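Local atomic coordinates of putative oxygenase (Streptomyces coelicolor, PDB entry 2OG5), a protein that hydroxylates L-asparagine at C3 with iron(II), 2-oxoglutarate and oxygen, supplying (2S,3S)-3-hydroxyasparagine for the calcium-dependent lipopeptide antibiotic. Residues R337-R340 with A341-A345. Residues are numbered along the deposited sequence; the frame is centred on the assembly and turned at random.
Sequences RRSR and AMRPA
Arg-343 folds its side chain back over the turn that precedes it and reaches Ser-339 and Arg-340. Residues up to Met-342 follow 3-10 turns, and the chain then leaves as a loop. Met-342 N bonds to Ser-339 O at 2.8 Å, and Arg-343 N bonds to Arg-340 O at 3.0 Å. Arg-343 CB sits near the carbonyl oxygens of Ser-339 and Arg-340. Arg-343 CG leaves anti to the carbonyl carbon (chi1 -66°) and lies 3.5 Å from Ser-339 O. Arg-343 CD then comes within 3.4 Å of Ser-339 OG. A bend at chi3 (-65°) turns the guanidinium back along the 3-10 turns. Arg-343 NE donates a hydrogen bond to Ser-339 OG at 2.9 Å, with the N-H...O angle at 145° and the oxygen close to the guanidinium plane. That hydroxyl also bonds to Leu-336 O. One face of the guanidinium lies over the backbone of Arg-340, with Arg-343 NH2 3.4 Å from Arg-340 CA. NH2 also meets a water in its plane, which is shared with Arg-337 NH1, and makes a weak bond to Leu-336 O. NH1 forms a salt bridge with Asp-346 OD1 and a hydrogen bond to Gly-347 O, beyond the end of the segment. The side chain of Arg-340 crosses that of Arg-343 at about a right angle. Arg-340 NH2 shares a second water with Ala-345 N. The loop joins strands 326-333 and 349-350, which both pair with strand 142-146 in the mixed sheet of the jelly-roll fold. All three nitrogens of the buried Arg-343 guanidinium have partners. Asp-346, which also makes a long, weak ion pair with Arg-340 NE, probably offsets part of the positive charge, and the many bonds to Arg-343 would fix the rotation of its guanidinium.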
loop_
_atom_site.group_PDB
_atom_site.type_symbol
_atom_site.label_atom_id
_atom_site.label_comp_id
_atom_site.label_asym_id
_atom_site.label_seq_id
_atom_site.Cartn_x
_atom_site.Cartn_y
_atom_site.Cartn_z
ATOM N N ARG A 337 -2.129 -14.425 -11.712
ATOM C CA ARG A 337 -2.445 -14.971 -13.033
ATOM C C ARG A 337 -3.287 -14.033 -13.894
ATOM O O ARG A 337 -3.144 -13.995 -15.126
ATOM C CB ARG A 337 -3.154 -16.320 -12.901
ATOM C CG ARG A 337 -3.437 -17.044 -14.211
ATOM C CD ARG A 337 -2.160 -17.313 -14.965
ATOM N NE ARG A 337 -2.427 -17.909 -16.266
ATOM C CZ ARG A 337 -1.483 -18.090 -17.186
ATOM N NH1 ARG A 337 -0.218 -17.799 -16.910
ATOM N NH2 ARG A 337 -1.801 -18.607 -18.362
ATOM N N ARG A 338 -4.167 -13.270 -13.258
ATOM C CA ARG A 338 -5.109 -12.442 -14.001
ATOM C C ARG A 338 -4.449 -11.367 -14.866
ATOM O O ARG A 338 -5.057 -10.920 -15.830
ATOM C CB ARG A 338 -6.095 -11.769 -13.043
ATOM C CG ARG A 338 -7.001 -12.717 -12.306
ATOM C CD ARG A 338 -8.014 -11.970 -11.471
ATOM N NE ARG A 338 -8.796 -11.076 -12.312
ATOM C CZ ARG A 338 -8.914 -9.758 -12.142
ATOM N NH1 ARG A 338 -8.342 -9.130 -11.119
ATOM N NH2 ARG A 338 -9.645 -9.059 -13.010
ATOM N N SER A 339 -3.233 -10.960 -14.510
ATOM C CA SER A 339 -2.507 -9.905 -15.210
ATOM C C SER A 339 -1.429 -10.438 -16.150
ATOM O O SER A 339 -0.588 -9.670 -16.623
ATOM C CB SER A 339 -1.875 -8.943 -14.196
ATOM O OG SER A 339 -1.018 -9.620 -13.289
ATOM N N ARG A 340 -1.462 -11.727 -16.462
ATOM C CA ARG A 340 -0.414 -12.336 -17.299
ATOM C C ARG A 340 -0.183 -11.596 -18.626
ATOM O O ARG A 340 0.949 -11.470 -19.061
ATOM C CB ARG A 340 -0.726 -13.817 -17.562
ATOM C CG ARG A 340 0.297 -14.557 -18.435
ATOM C CD ARG A 340 1.669 -14.616 -17.827
ATOM N NE ARG A 340 2.627 -15.282 -18.718
ATOM C CZ ARG A 340 3.277 -14.698 -19.720
ATOM N NH1 ARG A 340 3.116 -13.415 -19.989
ATOM N NH2 ARG A 340 4.114 -15.413 -20.460
ATOM N N ALA A 341 -1.252 -11.113 -19.249
ATOM C CA ALA A 341 -1.147 -10.379 -20.512
ATOM C C ALA A 341 -0.311 -9.103 -20.396
ATOM O O ALA A 341 0.199 -8.600 -21.403
ATOM C CB ALA A 341 -2.543 -10.056 -21.049
ATOM N N MET A 342 -0.191 -8.579 -19.178
ATOM C CA MET A 342 0.611 -7.380 -18.910
ATOM C C MET A 342 2.009 -7.661 -18.331
ATOM O O MET A 342 2.747 -6.716 -18.033
ATOM C CB MET A 342 -0.145 -6.463 -17.940
ATOM C CG MET A 342 -1.428 -5.919 -18.512
ATOM S SD MET A 342 -2.085 -4.669 -17.420
ATOM C CE MET A 342 -3.557 -4.192 -18.278
ATOM N N ARG A 343 2.371 -8.939 -18.166
ATOM C CA ARG A 343 3.606 -9.333 -17.477
ATOM C C ARG A 343 4.513 -10.170 -18.368
ATOM O O ARG A 343 4.476 -11.396 -18.325
ATOM C CB ARG A 343 3.261 -10.128 -16.205
ATOM C CG ARG A 343 2.536 -9.291 -15.152
ATOM C CD ARG A 343 2.300 -10.018 -13.821
ATOM N NE ARG A 343 1.394 -11.157 -13.968
ATOM C CZ ARG A 343 1.770 -12.412 -14.192
ATOM N NH1 ARG A 343 3.050 -12.753 -14.247
ATOM N NH2 ARG A 343 0.841 -13.346 -14.341
ATOM N N PRO A 344 5.353 -9.516 -19.179
ATOM C CA PRO A 344 6.247 -10.258 -20.054
ATOM C C PRO A 344 7.056 -11.320 -19.307
ATOM O O PRO A 344 7.469 -11.103 -18.169
ATOM C CB PRO A 344 7.155 -9.170 -20.638
ATOM C CG PRO A 344 6.319 -7.976 -20.610
ATOM C CD PRO A 344 5.518 -8.065 -19.349
ATOM N N ALA A 345 7.218 -12.476 -19.937
ATOM C CA ALA A 345 7.962 -13.595 -19.369
ATOM C C ALA A 345 7.399 -14.090 -18.035
ATOM O O ALA A 345 8.126 -14.689 -17.251
ATOM C CB ALA A 345 9.425 -13.201 -19.194
HETATM O O HOH W 1 0.995 -16.371 -14.367
HETATM O O HOH W 2 -4.077 -11.741 -18.492
HETATM O O HOH W 3 5.804 -13.326 -22.298
#